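PDB 6FIG: receptor-like protein kinase ANXUR1 from Arabidopsis thaliana, which is a plant receptor kinase involved in reproduction, whose malectin-like ectodomain probably perceives extracellular signals and relays them to a serine/threonine kinase domain inside the cell. Local coordinates for residues T167-G172 against K330-Y335; T279-L284 against F370-M375; K27-G32 against A62-P67. All blocks are in the same frame, centred on the assembly; numbering follows the deposited sequence.

Contact 1: T167-G172 against K330-Y335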
# COMPACT_ATOMS: atom_id res chain seq x y z
N THR A 167 21.20 -11.17 13.11
CA THR A 167 22.14 -11.04 14.21
C THR A 167 22.70 -9.62 14.29
O THR A 167 22.72 -8.87 13.31
CB THR A 167 23.28 -12.06 14.11
OG1 THR A 167 24.06 -11.80 12.94
CG2 THR A 167 22.75 -13.45 14.05
N ALA A 168 23.16 -9.27 15.48
CA ALA A 168 23.81 -7.99 15.74
C ALA A 168 25.12 -8.26 16.47
O ALA A 168 25.18 -9.14 17.33
CB ALA A 168 22.91 -7.12 16.60
N ALA A 169 26.14 -7.51 16.10
CA ALA A 169 27.48 -7.66 16.68
C ALA A 169 27.49 -7.02 18.06
O ALA A 169 27.18 -5.85 18.19
CB ALA A 169 28.51 -6.98 15.77
N LEU A 170 27.87 -7.77 19.08
CA LEU A 170 27.94 -7.22 20.43
C LEU A 170 29.13 -6.28 20.52
O LEU A 170 30.27 -6.67 20.24
CB LEU A 170 28.02 -8.31 21.51
CG LEU A 170 26.64 -8.81 21.96
CD1 LEU A 170 26.75 -10.20 22.57
CD2 LEU A 170 25.99 -7.84 22.94
N VAL A 171 28.83 -5.05 20.90
CA VAL A 171 29.81 -3.96 20.98
C VAL A 171 30.89 -4.31 22.00
O VAL A 171 30.61 -4.90 23.05
CB VAL A 171 29.10 -2.65 21.38
CG1 VAL A 171 30.11 -1.56 21.72
CG2 VAL A 171 28.19 -2.19 20.25
N GLY A 172 32.13 -3.95 21.68
CA GLY A 172 33.25 -4.15 22.60
C GLY A 172 33.68 -5.60 22.77
O GLY A 172 34.52 -5.88 23.62
N LYS A 330 24.52 -1.93 9.20
CA LYS A 330 25.19 -2.80 10.13
C LYS A 330 24.50 -2.71 11.47
O LYS A 330 24.21 -1.63 11.94
CB LYS A 330 26.65 -2.44 10.29
CG LYS A 330 27.42 -3.61 10.92
CD LYS A 330 28.81 -3.76 10.32
CE LYS A 330 29.46 -5.06 10.77
NZ LYS A 330 29.85 -5.06 12.20
N ASP A 331 24.26 -3.87 12.07
CA ASP A 331 23.62 -3.95 13.38
C ASP A 331 24.65 -4.20 14.50
O ASP A 331 25.47 -5.11 14.42
CB ASP A 331 22.59 -5.08 13.41
CG ASP A 331 21.35 -4.77 12.63
OD1 ASP A 331 21.08 -3.61 12.29
OD2 ASP A 331 20.59 -5.74 12.40
N TYR A 332 24.54 -3.41 15.56
CA TYR A 332 25.37 -3.58 16.77
C TYR A 332 24.46 -3.70 17.97
O TYR A 332 23.42 -3.04 18.02
CB TYR A 332 26.25 -2.34 16.95
CG TYR A 332 27.15 -2.05 15.78
CD1 TYR A 332 28.38 -2.67 15.66
CD2 TYR A 332 26.76 -1.16 14.79
CE1 TYR A 332 29.22 -2.41 14.58
CE2 TYR A 332 27.60 -0.88 13.71
CZ TYR A 332 28.81 -1.50 13.62
OH TYR A 332 29.59 -1.21 12.53
N ALA A 333 24.85 -4.51 18.94
CA ALA A 333 24.06 -4.72 20.15
C ALA A 333 24.82 -4.28 21.39
O ALA A 333 26.04 -4.49 21.50
CB ALA A 333 23.65 -6.18 20.28
N ILE A 334 24.10 -3.69 22.34
CA ILE A 334 24.66 -3.22 23.60
C ILE A 334 23.65 -3.44 24.72
O ILE A 334 22.50 -3.00 24.59
CB ILE A 334 25.08 -1.71 23.53
CG1 ILE A 334 25.74 -1.24 24.83
CG2 ILE A 334 23.96 -0.77 23.13
CD1 ILE A 334 27.22 -1.02 24.72
N TYR A 335 24.10 -4.06 25.82
CA TYR A 335 23.31 -4.14 27.04
C TYR A 335 23.52 -2.86 27.82
O TYR A 335 24.67 -2.47 28.07
CB TYR A 335 23.68 -5.35 27.89
CG TYR A 335 22.82 -5.47 29.13
CD1 TYR A 335 21.46 -5.73 29.03
CD2 TYR A 335 23.36 -5.30 30.40
CE1 TYR A 335 20.67 -5.82 30.16
CE2 TYR A 335 22.57 -5.40 31.54
CZ TYR A 335 21.22 -5.66 31.40
OH TYR A 335 20.42 -5.77 32.52
O HOH W 1 20.79 -8.11 11.32

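Contact 2: T279-L284 against F370-M375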
# COMPACT_ATOMS: atom_id res chain seq x y z
N THR A 279 18.95 -5.13 26.30
CA THR A 279 19.85 -5.06 25.18
C THR A 279 19.18 -4.32 24.04
O THR A 279 18.01 -4.58 23.71
CB THR A 279 20.25 -6.47 24.72
OG1 THR A 279 20.92 -7.16 25.78
CG2 THR A 279 21.17 -6.42 23.51
N TYR A 280 19.90 -3.37 23.46
CA TYR A 280 19.46 -2.59 22.32
C TYR A 280 20.28 -2.93 21.07
O TYR A 280 21.47 -3.25 21.16
CB TYR A 280 19.58 -1.09 22.58
CG TYR A 280 18.64 -0.65 23.66
CD1 TYR A 280 17.39 -0.13 23.33
CD2 TYR A 280 18.97 -0.78 24.99
CE1 TYR A 280 16.49 0.25 24.32
CE2 TYR A 280 18.07 -0.41 26.00
CZ TYR A 280 16.82 0.09 25.64
OH TYR A 280 15.91 0.46 26.61
N ILE A 281 19.62 -2.86 19.92
CA ILE A 281 20.28 -3.00 18.63
C ILE A 281 20.29 -1.62 18.01
O ILE A 281 19.26 -0.97 17.90
CB ILE A 281 19.56 -4.01 17.72
CG1 ILE A 281 19.70 -5.40 18.30
CG2 ILE A 281 20.14 -3.97 16.29
CD1 ILE A 281 18.83 -6.42 17.62
N LEU A 282 21.48 -1.17 17.59
CA LEU A 282 21.60 0.02 16.77
C LEU A 282 21.87 -0.45 15.36
O LEU A 282 22.84 -1.17 15.10
CB LEU A 282 22.75 0.92 17.22
CG LEU A 282 22.55 1.70 18.51
CD1 LEU A 282 22.64 0.79 19.73
CD2 LEU A 282 23.60 2.81 18.59
N ARG A 283 21.00 -0.04 14.46
CA ARG A 283 21.12 -0.29 13.03
C ARG A 283 21.60 0.97 12.35
O ARG A 283 20.89 1.96 12.31
CB ARG A 283 19.77 -0.72 12.44
CG ARG A 283 19.88 -0.98 10.95
CD ARG A 283 18.68 -1.72 10.42
NE ARG A 283 18.78 -3.10 10.83
CZ ARG A 283 17.95 -4.06 10.48
NH1 ARG A 283 16.89 -3.80 9.70
NH2 ARG A 283 18.20 -5.29 10.88
N LEU A 284 22.85 0.94 11.85
CA LEU A 284 23.44 2.09 11.19
C LEU A 284 23.32 1.88 9.70
O LEU A 284 23.75 0.85 9.20
CB LEU A 284 24.91 2.25 11.60
CG LEU A 284 25.15 2.94 12.94
CD1 LEU A 284 24.57 2.20 14.13
CD2 LEU A 284 26.64 3.11 13.14
N PHE A 370 16.53 -0.28 18.38
CA PHE A 370 15.50 -1.23 18.84
C PHE A 370 15.83 -1.81 20.22
O PHE A 370 16.97 -2.16 20.49
CB PHE A 370 15.42 -2.40 17.88
CG PHE A 370 15.11 -1.98 16.47
CD1 PHE A 370 13.81 -1.69 16.08
CD2 PHE A 370 16.13 -1.88 15.54
CE1 PHE A 370 13.54 -1.28 14.78
CE2 PHE A 370 15.85 -1.48 14.24
CZ PHE A 370 14.57 -1.18 13.88
N LYS A 371 14.82 -1.89 21.08
CA LYS A 371 14.92 -2.64 22.34
C LYS A 371 14.57 -4.08 22.11
O LYS A 371 13.53 -4.36 21.55
CB LYS A 371 13.93 -2.05 23.33
CG LYS A 371 13.95 -2.66 24.71
CD LYS A 371 12.71 -2.25 25.50
CE LYS A 371 12.74 -0.80 25.91
NZ LYS A 371 11.43 -0.41 26.48
N MET A 372 15.39 -5.00 22.59
CA MET A 372 15.08 -6.42 22.54
C MET A 372 14.32 -6.81 23.80
O MET A 372 14.59 -6.30 24.89
CB MET A 372 16.36 -7.25 22.48
CG MET A 372 17.22 -6.94 21.28
SD MET A 372 18.60 -8.07 21.14
CE MET A 372 17.77 -9.59 20.69
N ASP A 373 13.38 -7.75 23.66
CA ASP A 373 12.66 -8.24 24.83
C ASP A 373 13.55 -9.08 25.76
O ASP A 373 14.47 -9.77 25.31
CB ASP A 373 11.33 -8.96 24.48
CG ASP A 373 11.49 -10.26 23.66
OD1 ASP A 373 12.37 -10.38 22.77
OD2 ASP A 373 10.62 -11.16 23.86
N THR A 374 13.27 -8.96 27.05
CA THR A 374 13.86 -9.78 28.12
C THR A 374 12.70 -10.34 28.93
O THR A 374 11.85 -9.57 29.38
CB THR A 374 14.75 -8.94 29.04
OG1 THR A 374 15.96 -8.60 28.35
CG2 THR A 374 15.14 -9.71 30.32
N MET A 375 12.68 -11.65 29.14
CA MET A 375 11.62 -12.33 29.91
C MET A 375 10.21 -11.99 29.34
O MET A 375 9.27 -11.74 30.09
CB MET A 375 11.73 -11.99 31.41
CG MET A 375 13.00 -12.50 32.12
SD MET A 375 13.21 -14.30 32.18
CE MET A 375 11.67 -14.86 32.90
O HOH W 2 16.78 -7.08 26.31

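Contact 3: K27-G32 against A62-P67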
# COMPACT_ATOMS: atom_id res chain seq x y z
N LYS A 27 -15.40 -3.94 15.39
CA LYS A 27 -15.44 -5.36 15.01
C LYS A 27 -14.37 -6.22 15.68
O LYS A 27 -14.54 -7.44 15.78
CB LYS A 27 -15.28 -5.51 13.49
CG LYS A 27 -16.47 -5.04 12.66
CD LYS A 27 -16.29 -5.36 11.18
CE LYS A 27 -15.00 -4.81 10.60
NZ LYS A 27 -15.01 -4.91 9.11
N PHE A 28 -13.27 -5.61 16.11
CA PHE A 28 -12.16 -6.36 16.66
C PHE A 28 -12.14 -6.43 18.18
O PHE A 28 -11.33 -7.15 18.72
CB PHE A 28 -10.86 -5.78 16.12
CG PHE A 28 -10.81 -5.79 14.64
CD1 PHE A 28 -10.55 -6.97 13.95
CD2 PHE A 28 -11.12 -4.65 13.91
CE1 PHE A 28 -10.55 -7.00 12.57
CE2 PHE A 28 -11.12 -4.67 12.52
CZ PHE A 28 -10.85 -5.85 11.85
N LEU A 29 -13.03 -5.69 18.85
CA LEU A 29 -13.08 -5.73 20.30
C LEU A 29 -13.82 -7.01 20.69
O LEU A 29 -14.95 -7.22 20.24
CB LEU A 29 -13.76 -4.46 20.81
CG LEU A 29 -13.69 -4.15 22.30
CD1 LEU A 29 -12.26 -4.02 22.81
CD2 LEU A 29 -14.50 -2.88 22.59
N LYS A 30 -13.18 -7.87 21.49
CA LYS A 30 -13.67 -9.25 21.77
C LYS A 30 -14.27 -9.44 23.17
O LYS A 30 -15.33 -10.08 23.32
CB LYS A 30 -12.54 -10.26 21.52
CG LYS A 30 -12.94 -11.73 21.60
CD LYS A 30 -13.68 -12.21 20.35
CE LYS A 30 -14.35 -13.57 20.54
NZ LYS A 30 -13.34 -14.62 20.85
N THR A 31 -13.60 -8.94 24.20
CA THR A 31 -14.04 -9.11 25.60
C THR A 31 -13.98 -7.77 26.31
O THR A 31 -13.12 -6.95 25.99
CB THR A 31 -13.14 -10.09 26.40
OG1 THR A 31 -11.81 -9.55 26.55
CG2 THR A 31 -13.05 -11.45 25.74
N GLY A 32 -14.85 -7.60 27.30
CA GLY A 32 -14.90 -6.40 28.11
C GLY A 32 -15.96 -5.42 27.65
O GLY A 32 -16.67 -5.64 26.66
N ALA A 62 -9.92 -5.48 28.91
CA ALA A 62 -10.58 -5.64 27.63
C ALA A 62 -9.56 -6.17 26.64
O ALA A 62 -8.36 -5.86 26.75
CB ALA A 62 -11.14 -4.31 27.16
N THR A 63 -10.02 -6.96 25.67
CA THR A 63 -9.12 -7.57 24.69
C THR A 63 -9.66 -7.34 23.28
O THR A 63 -10.88 -7.49 23.03
CB THR A 63 -8.96 -9.09 24.94
OG1 THR A 63 -8.44 -9.30 26.26
CG2 THR A 63 -8.04 -9.74 23.89
N TYR A 64 -8.75 -7.00 22.37
CA TYR A 64 -8.97 -7.08 20.93
C TYR A 64 -8.42 -8.40 20.41
O TYR A 64 -7.39 -8.88 20.90
CB TYR A 64 -8.22 -5.98 20.18
CG TYR A 64 -8.68 -4.58 20.47
CD1 TYR A 64 -9.61 -3.95 19.65
CD2 TYR A 64 -8.19 -3.88 21.54
CE1 TYR A 64 -10.01 -2.66 19.88
CE2 TYR A 64 -8.59 -2.59 21.81
CZ TYR A 64 -9.51 -1.98 20.97
OH TYR A 64 -9.91 -0.71 21.22
N GLU A 65 -9.06 -8.95 19.39
CA GLU A 65 -8.56 -10.10 18.66
C GLU A 65 -8.46 -9.73 17.18
O GLU A 65 -9.46 -9.39 16.54
CB GLU A 65 -9.44 -11.33 18.88
CG GLU A 65 -9.19 -11.97 20.24
CD GLU A 65 -9.92 -13.28 20.47
OE1 GLU A 65 -10.55 -13.83 19.54
OE2 GLU A 65 -9.86 -13.77 21.61
N ILE A 66 -7.24 -9.78 16.65
CA ILE A 66 -6.98 -9.36 15.29
C ILE A 66 -6.46 -10.55 14.49
O ILE A 66 -5.46 -11.15 14.88
CB ILE A 66 -6.00 -8.17 15.30
CG1 ILE A 66 -6.76 -6.94 15.85
CG2 ILE A 66 -5.45 -7.88 13.90
CD1 ILE A 66 -5.89 -5.79 16.19
N PRO A 67 -7.11 -10.89 13.36
CA PRO A 67 -6.60 -12.01 12.57
C PRO A 67 -5.23 -11.70 11.96
O PRO A 67 -5.02 -10.61 11.43
CB PRO A 67 -7.66 -12.20 11.47
CG PRO A 67 -8.86 -11.48 11.93
CD PRO A 67 -8.36 -10.35 12.78
O HOH W 3 -9.93 -9.16 28.84

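Contact 1: T167-G172 against K330-Y335
Ala169 and Val171 both pack against Tyr332, but at different parts of it. Ala169 O comes to the ring obliquely, and the methyl of Ala169 lies near one side of it, CB to Tyr332 CD1 4.3 Å. Val171 CG2 lies 3.8 Å from Tyr332 CB at the root of the side chain. The valine and tyrosine side chains meet at about a right angle. Val171 has CG1 anti to its backbone N (chi1 170°), which leaves CG2 beside that nitrogen and brings it to the tyrosine. The other flat group is the carboxylate of Asp331. A water within bonding distance of both its OD2 and Thr167 O can probably bridge the starts of the two segments, perhaps sharing its protons with other acceptors, while OD1 is engaged by Arg283 NE in a salt bridge.

Between the backbones runs a parallel pairing. Ala169 uses both its polar atoms: its N binds Asp331 O at 3.0 Å. Its O accepts Ala333 N at 2.8 Å. The third bond, Val171 N to Ala333 O, is almost perfectly straight (177° at the hydrogen). The strands are strongly twisted, their short axes 57° apart. Ala333 CB rests 3.9 Å from Ala168 CB, and methyls this small leave room for Leu170 CD2 to reach Ala333 CB. Ala169 and Tyr332 share one face of the pairing, Leu170 and Ala333 the other.

Ile303 of strand 299-303 packs on Val171 and Tyr332, whose hydroxyl is bonded to Gln309, and Met178 covers Leu170 and Ala333. Strand 167-170 thus lies between strand 177-179, antiparallel to it, and strand 327-336, which in turn pairs with strand 278-287 through Lys330 with Leu284 and Tyr332 with Leu282.

Contact 2: T279-L284 against F370-M375
Phe370 pairs with Ile281 through two backbone bonds, the mark of an antiparallel hydrogen-bonded pair: its N binds Ile281 O, and its O accepts Ile281 N at 2.8 Å. Its ring receives Arg283 CB at the edge, close to the ring plane, and Phe165 meets it edge-to-face.

Lys371 is the next partner, facing Tyr280 in a non-hydrogen-bonded pair. Its CG is anti to the backbone N (chi1 -177°), which sends the chain out alongside the tyrosine in the same direction. Lys371 CB is 3.6 Å from Tyr280 CE1. Farther along, Lys371 CE is 3.5 Å from Tyr280 OH. A long lysine suits this place, since its methylenes run alongside the ring while NZ travels on to Asp275 and Gln186. The tyrosine hydroxyl bonds Asp275 O.

At Met372 the backbone N binds Thr279 O at 2.9 Å. Its flexible thioether lies beside the threonine, SD to Thr279 CG2 3.9 Å, and also meets Ile281 CD1. Beyond the strand, Thr374 OG1 shares a water with Met372 O and Thr279 N.

Strand 278-287 is flanked by strands 363-372 and 327-336, and strand 363-372 continues the pairing to strand 185-192, whose Leu185 touches Met372.

Contact 3: K27-G32 against A62-P67
Leu29 CD1 sits over the face of the Tyr64 ring, 3.9 Å from its centroid and close to the normal, a CH-pi contact. The leucine gets there with CG anti to the backbone N (chi1 -168°). Phe28 works differently: its ring turns an edge to the other strand, with Glu65 O in the ring plane and Pro67 CD 4.0 Å from Phe28 CE1. Its own carbonyl O accepts Glu65 N at 3.0 Å.

On the more exposed side Lys30 meets Glu65 in a salt bridge, NZ to OE1 3.2 Å, approaching from above the carboxylate plane. The bent lysine chain lays its CG and CD against the carboxylate as well, so van der Waals contact of the methylenes accompanies the charge pairing. Thr31 and Thr63 lie side by side, and a water bonds both hydroxyls.

These positions are set by a classic beta bulge, in which Lys30 and Thr31 both face Thr63. Thr63 O takes Lys30 N at 2.8 Å and Thr31 N as well. Thr63 N returns to Thr31 O at 3.1 Å. Gly32 follows with positive phi; its bare CA lets the chain pass close to Ala62 CB and avoids jamming against Thr31 O.

Farther out, Asp25 OD2 holds the Tyr64 hydroxyl, and Leu4 and Leu6 of strand 4-7 pack on Phe28.

Strand 29-31 is an edge strand of its antiparallel sheet within the chain. The chemistry divides accordingly: Phe28, Leu29 and Tyr64 turn toward other strands of the domain, whereas the ion pair and the threonine hydroxyls, joined by water, suit a side that solvent can reach.

In the fold
Contact 3 closes first along the chain, joining strands 29-31 and 62-67 in the N-terminal part of the ectodomain. Contacts 1 and 2 come later with alternating segments: 167-172, 279-284, 330-335, then 370-375. Their centres are 9 Å apart and they touch directly, because strand 278-287 of contact 2 is a neighbour of strand 327-336 of contact 1. The centre of contact 3 lies about 37 Å from that of contact 1 and 29 Å from that of contact 2, with no touch. This fits an ectodomain built of two malectin-like halves, each with its own calcium site: contact 3 belongs to one, and contacts 1 and 2 lie in the other.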